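Local atomic coordinates of putative large adhesion protein (Lap) involved in biofilm formation (PDB entry 6M8M), a protein that probably mediates bacterial adhesion in biofilm formation, this fragment being a PA14 domain that binds glucose through calcium. Residues Ser111-Glu123 and Pro172-Gly184. Numbering follows the deposited sequence.
Sequences SSDAIVKLTGNLE and PHSVEIVYWDQGG. With CA (calcium ion), chain D; CA (calcium ion), chain E; BGC (beta-D-glucopyranose), chain B.
Val-116 meets the Tyr-179 ring at its edge, CB lying 3.9 Å from CD2, in the tightly packed middle of two antiparallel strands, 113-122 and 174-181. Eight backbone hydrogen bonds from Ala-114 to Gly-120 zip them together, and a ninth joins Leu-122 N to His-173 O. On the face of Val-116 and Tyr-179, Leu-118 CB sits 4.1 Å from Ile-177 CB; branched apolar residues suit this buried side. Val-175 CG1, placed between its own backbone N and carbonyl carbon (chi1 59°), rests against the Gly-120 carbonyl, 3.5 Å from its O.

The other face is loose only around Lys-117, Thr-119 and Glu-176, which border solvent. Lys-117 and Glu-176 run out extended and cross, yet NZ stays 4.0 Å from OE2, too far for a salt bridge; water 2 links them, while Glu-176 pairs with Lys-61.

At Asp-181 the antiparallel ladder ends and calcium takes over. Asp-113 grips one ion with both carboxylate oxygens, beside Gln-182 O (2.3 Å from the metal), and Gln-47 and Asn-53 complete the protein ligands. Asp-181 OD1 and Gly-183 O bind the second calcium, with Asp-136, Asp-137 and Ala-185; an Asx turn from Gly-183 N to Asp-181 OD1 shapes this loop. The same ion holds glucose O1 and O2, and Gln-182 NE2 donates to O1 (2.9 Å, 165°), so the end of 174-181 and the turn after it form part of the glucose pocket.

Strand 38-45 flanks 113-122, helix 57-66 covers Ile-115, Val-178 and Trp-180, and strand 186-194 of the second sheet packs on Ile-177 and Tyr-179.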
loop_
_atom_site.group_PDB
_atom_site.type_symbol
_atom_site.label_atom_id
_atom_site.label_comp_id
_atom_site.label_asym_id
_atom_site.label_seq_id
_atom_site.Cartn_x
_atom_site.Cartn_y
_atom_site.Cartn_z
ATOM N N SER A 111 -16.708 -2.964 -5.895
ATOM C CA SER A 111 -16.193 -3.566 -7.112
ATOM C C SER A 111 -15.581 -4.923 -6.810
ATOM O O SER A 111 -15.377 -5.299 -5.655
ATOM C CB SER A 111 -15.151 -2.664 -7.770
ATOM O OG SER A 111 -14.048 -2.441 -6.898
ATOM N N SER A 112 -15.254 -5.645 -7.881
ATOM C CA SER A 112 -14.671 -6.976 -7.757
ATOM C C SER A 112 -13.251 -6.928 -7.216
ATOM O O SER A 112 -12.846 -7.810 -6.446
ATOM C CB SER A 112 -14.689 -7.667 -9.123
ATOM O OG SER A 112 -13.931 -6.951 -10.081
ATOM N N ASP A 113 -12.461 -5.955 -7.660
ATOM C CA ASP A 113 -11.042 -5.842 -7.374
ATOM C C ASP A 113 -10.793 -4.461 -6.779
ATOM O O ASP A 113 -11.599 -3.541 -6.925
ATOM C CB ASP A 113 -10.201 -6.001 -8.646
ATOM C CG ASP A 113 -10.317 -7.388 -9.304
ATOM O OD1 ASP A 113 -11.449 -7.883 -9.537
ATOM O OD2 ASP A 113 -9.267 -7.994 -9.611
ATOM N N ALA A 114 -9.630 -4.269 -6.165
ATOM C CA ALA A 114 -9.353 -2.988 -5.528
ATOM C C ALA A 114 -7.858 -2.737 -5.491
ATOM O O ALA A 114 -7.058 -3.664 -5.387
ATOM C CB ALA A 114 -9.921 -2.959 -4.114
ATOM N N ILE A 115 -7.496 -1.457 -5.542
ATOM C CA ILE A 115 -6.107 -1.016 -5.544
ATOM C C ILE A 115 -5.950 0.053 -4.475
ATOM O O ILE A 115 -6.808 0.940 -4.345
ATOM C CB ILE A 115 -5.728 -0.434 -6.920
ATOM C CG1 ILE A 115 -5.783 -1.514 -8.005
ATOM C CG2 ILE A 115 -4.358 0.211 -6.896
ATOM C CD1 ILE A 115 -5.869 -0.973 -9.410
ATOM N N VAL A 116 -4.837 -0.005 -3.737
ATOM C CA VAL A 116 -4.472 1.043 -2.788
ATOM C C VAL A 116 -3.096 1.563 -3.161
ATOM O O VAL A 116 -2.181 0.778 -3.450
ATOM C CB VAL A 116 -4.460 0.507 -1.343
ATOM C CG1 VAL A 116 -3.971 1.575 -0.372
ATOM C CG2 VAL A 116 -5.826 -0.003 -0.958
ATOM N N LYS A 117 -2.939 2.882 -3.143
ATOM C CA LYS A 117 -1.647 3.529 -3.303
ATOM C C LYS A 117 -1.377 4.384 -2.085
ATOM O O LYS A 117 -2.270 5.084 -1.601
ATOM C CB LYS A 117 -1.646 4.370 -4.561
ATOM C CG LYS A 117 -0.371 5.137 -4.794
ATOM C CD LYS A 117 -0.415 5.783 -6.169
ATOM C CE LYS A 117 0.745 6.716 -6.402
ATOM N NZ LYS A 117 0.634 7.304 -7.772
ATOM N N LEU A 118 -0.162 4.311 -1.587
ATOM C CA LEU A 118 0.281 5.101 -0.448
ATOM C C LEU A 118 1.548 5.832 -0.836
ATOM O O LEU A 118 2.476 5.218 -1.361
ATOM C CB LEU A 118 0.557 4.189 0.753
ATOM C CG LEU A 118 -0.687 3.536 1.363
ATOM C CD1 LEU A 118 -0.335 2.251 2.083
ATOM C CD2 LEU A 118 -1.362 4.497 2.330
ATOM N N THR A 119 1.605 7.129 -0.556
ATOM C CA THR A 119 2.773 7.922 -0.906
ATOM C C THR A 119 3.149 8.865 0.230
ATOM O O THR A 119 2.312 9.304 1.019
ATOM C CB THR A 119 2.583 8.742 -2.183
ATOM O OG1 THR A 119 1.403 9.529 -2.060
ATOM C CG2 THR A 119 2.468 7.856 -3.394
ATOM N N GLY A 120 4.434 9.175 0.287
ATOM C CA GLY A 120 4.916 10.135 1.249
ATOM C C GLY A 120 6.415 10.235 1.155
ATOM O O GLY A 120 7.025 9.783 0.188
ATOM N N ASN A 121 6.994 10.842 2.173
ATOM C CA ASN A 121 8.436 10.975 2.319
ATOM C C ASN A 121 8.853 10.318 3.617
ATOM O O ASN A 121 8.174 10.441 4.633
ATOM C CB ASN A 121 8.820 12.439 2.299
ATOM C CG ASN A 121 8.566 13.070 0.950
ATOM O OD1 ASN A 121 8.955 12.534 -0.081
ATOM N ND2 ASN A 121 7.885 14.206 0.949
ATOM N N LEU A 122 9.971 9.605 3.570
ATOM C CA LEU A 122 10.475 8.904 4.741
ATOM C C LEU A 122 11.141 9.892 5.688
ATOM O O LEU A 122 12.080 10.603 5.308
ATOM C CB LEU A 122 11.505 7.855 4.338
ATOM C CG LEU A 122 10.960 6.689 3.508
ATOM C CD1 LEU A 122 12.075 5.794 3.004
ATOM C CD2 LEU A 122 9.961 5.880 4.319
ATOM N N GLU A 123 10.697 9.898 6.932
ATOM C CA GLU A 123 11.238 10.790 7.957
ATOM C C GLU A 123 12.314 10.021 8.719
ATOM O O GLU A 123 12.166 9.654 9.884
ATOM C CB GLU A 123 10.114 11.277 8.853
ATOM C CG GLU A 123 9.097 12.156 8.135
ATOM C CD GLU A 123 9.643 13.535 7.800
ATOM O OE1 GLU A 123 8.998 14.254 7.011
ATOM O OE2 GLU A 123 10.717 13.919 8.323
ATOM N N PRO A 172 13.980 15.190 -0.128
ATOM C CA PRO A 172 13.195 14.167 0.579
ATOM C C PRO A 172 13.261 12.792 -0.073
ATOM O O PRO A 172 13.473 12.654 -1.280
ATOM C CB PRO A 172 11.761 14.713 0.522
ATOM C CG PRO A 172 11.757 15.694 -0.601
ATOM C CD PRO A 172 13.133 16.291 -0.624
ATOM N N HIS A 173 13.112 11.768 0.752
ATOM C CA HIS A 173 13.219 10.382 0.313
ATOM C C HIS A 173 11.812 9.868 0.068
ATOM O O HIS A 173 11.100 9.483 0.998
ATOM C CB HIS A 173 13.965 9.569 1.355
ATOM C CG HIS A 173 15.360 10.056 1.574
ATOM N ND1 HIS A 173 16.323 9.969 0.599
ATOM C CD2 HIS A 173 15.944 10.665 2.633
ATOM C CE1 HIS A 173 17.452 10.490 1.050
ATOM N NE2 HIS A 173 17.249 10.914 2.282
ATOM N N SER A 174 11.421 9.848 -1.191
ATOM C CA SER A 174 10.067 9.475 -1.541
ATOM C C SER A 174 9.848 7.988 -1.317
ATOM O O SER A 174 10.750 7.166 -1.500
ATOM C CB SER A 174 9.816 9.799 -3.008
ATOM O OG SER A 174 10.618 8.966 -3.838
ATOM N N VAL A 175 8.642 7.645 -0.896
ATOM C CA VAL A 175 8.185 6.267 -0.822
ATOM C C VAL A 175 6.843 6.175 -1.532
ATOM O O VAL A 175 5.978 7.043 -1.367
ATOM C CB VAL A 175 8.133 5.758 0.635
ATOM C CG1 VAL A 175 7.204 6.596 1.521
ATOM C CG2 VAL A 175 7.743 4.287 0.664
ATOM N N GLU A 176 6.706 5.158 -2.377
ATOM C CA GLU A 176 5.479 4.905 -3.120
ATOM C C GLU A 176 5.162 3.432 -3.009
ATOM O O GLU A 176 6.007 2.587 -3.331
ATOM C CB GLU A 176 5.603 5.300 -4.584
ATOM C CG GLU A 176 4.360 4.943 -5.390
ATOM C CD GLU A 176 4.339 5.548 -6.778
ATOM O OE1 GLU A 176 4.790 6.703 -6.937
ATOM O OE2 GLU A 176 3.855 4.866 -7.710
ATOM N N ILE A 177 3.959 3.128 -2.546
ATOM C CA ILE A 177 3.481 1.763 -2.370
ATOM C C ILE A 177 2.246 1.593 -3.224
ATOM O O ILE A 177 1.325 2.419 -3.148
ATOM C CB ILE A 177 3.133 1.496 -0.898
ATOM C CG1 ILE A 177 4.372 1.687 -0.023
ATOM C CG2 ILE A 177 2.518 0.118 -0.715
ATOM C CD1 ILE A 177 4.057 2.015 1.398
ATOM N N VAL A 178 2.206 0.524 -4.008
ATOM C CA VAL A 178 0.964 0.109 -4.651
ATOM C C VAL A 178 0.656 -1.305 -4.178
ATOM O O VAL A 178 1.567 -2.108 -3.940
ATOM C CB VAL A 178 0.986 0.212 -6.188
ATOM C CG1 VAL A 178 1.257 1.646 -6.630
ATOM C CG2 VAL A 178 1.976 -0.750 -6.783
ATOM N N TYR A 179 -0.626 -1.605 -4.048
ATOM C CA TYR A 179 -1.123 -2.851 -3.474
ATOM C C TYR A 179 -2.444 -3.150 -4.163
ATOM O O TYR A 179 -3.182 -2.219 -4.518
ATOM C CB TYR A 179 -1.316 -2.723 -1.927
ATOM C CG TYR A 179 -2.329 -3.696 -1.401
ATOM C CD1 TYR A 179 -1.989 -5.004 -1.101
ATOM C CD2 TYR A 179 -3.659 -3.329 -1.293
ATOM C CE1 TYR A 179 -2.943 -5.918 -0.684
ATOM C CE2 TYR A 179 -4.617 -4.225 -0.890
ATOM C CZ TYR A 179 -4.262 -5.521 -0.601
ATOM O OH TYR A 179 -5.254 -6.384 -0.243
ATOM N N TRP A 180 -2.767 -4.432 -4.335
ATOM C CA TRP A 180 -4.085 -4.770 -4.856
ATOM C C TRP A 180 -4.648 -6.032 -4.240
ATOM O O TRP A 180 -3.925 -6.900 -3.730
ATOM C CB TRP A 180 -4.068 -4.909 -6.377
ATOM C CG TRP A 180 -3.380 -6.130 -6.908
ATOM C CD1 TRP A 180 -3.952 -7.317 -7.212
ATOM C CD2 TRP A 180 -1.994 -6.259 -7.233
ATOM N NE1 TRP A 180 -3.015 -8.188 -7.699
ATOM C CE2 TRP A 180 -1.802 -7.562 -7.726
ATOM C CE3 TRP A 180 -0.890 -5.399 -7.149
ATOM C CZ2 TRP A 180 -0.558 -8.027 -8.157
ATOM C CZ3 TRP A 180 0.345 -5.859 -7.579
ATOM C CH2 TRP A 180 0.499 -7.163 -8.075
ATOM N N ASP A 181 -5.975 -6.104 -4.327
ATOM C CA ASP A 181 -6.739 -7.315 -4.090
ATOM C C ASP A 181 -7.424 -7.713 -5.392
ATOM O O ASP A 181 -8.200 -6.929 -5.954
ATOM C CB ASP A 181 -7.797 -7.110 -3.001
ATOM C CG ASP A 181 -8.667 -8.332 -2.837
ATOM O OD1 ASP A 181 -8.103 -9.437 -2.915
ATOM O OD2 ASP A 181 -9.899 -8.191 -2.665
ATOM N N GLN A 182 -7.135 -8.923 -5.872
ATOM C CA GLN A 182 -7.831 -9.486 -7.025
ATOM C C GLN A 182 -9.201 -10.031 -6.662
ATOM O O GLN A 182 -10.001 -10.323 -7.564
ATOM C CB GLN A 182 -7.000 -10.616 -7.653
ATOM C CG GLN A 182 -6.821 -11.864 -6.803
ATOM C CD GLN A 182 -7.648 -13.066 -7.231
ATOM O OE1 GLN A 182 -8.082 -13.212 -8.384
ATOM N NE2 GLN A 182 -7.850 -13.963 -6.290
ATOM N N GLY A 183 -9.490 -10.175 -5.378
ATOM C CA GLY A 183 -10.724 -10.758 -4.891
ATOM C C GLY A 183 -10.428 -11.706 -3.749
ATOM O O GLY A 183 -9.296 -12.132 -3.530
ATOM N N GLY A 184 -11.465 -12.053 -3.022
ATOM C CA GLY A 184 -11.356 -13.029 -1.937
ATOM C C GLY A 184 -10.976 -12.357 -0.624
ATOM O O GLY A 184 -11.663 -11.442 -0.169
HETATM CA CA CA D . -10.570 -10.130 -9.826
HETATM CA CA CA E . -7.221 -11.527 -2.486
HETATM C C2 BGC B . -7.277 -14.912 -2.222
HETATM C C3 BGC B . -6.998 -16.154 -1.442
HETATM C C4 BGC B . -6.601 -17.287 -2.356
HETATM C C5 BGC B . -5.425 -16.870 -3.228
HETATM C C6 BGC B . -4.986 -17.917 -4.202
HETATM C C1 BGC B . -6.078 -14.556 -3.083
HETATM O O1 BGC B . -6.350 -13.459 -3.839
HETATM O O2 BGC B . -7.545 -13.769 -1.397
HETATM O O3 BGC B . -8.158 -16.523 -0.664
HETATM O O4 BGC B . -6.173 -18.406 -1.582
HETATM O O5 BGC B . -5.777 -15.672 -3.994
HETATM O O6 BGC B . -6.031 -18.301 -5.058
HETATM O O HOH W 1 -11.646 -6.643 -4.159
HETATM O O HOH W 2 1.385 4.646 -8.965
HETATM O O HOH W 3 12.435 12.510 3.491
HETATM O O HOH W 4 -10.427 -12.573 -9.547
#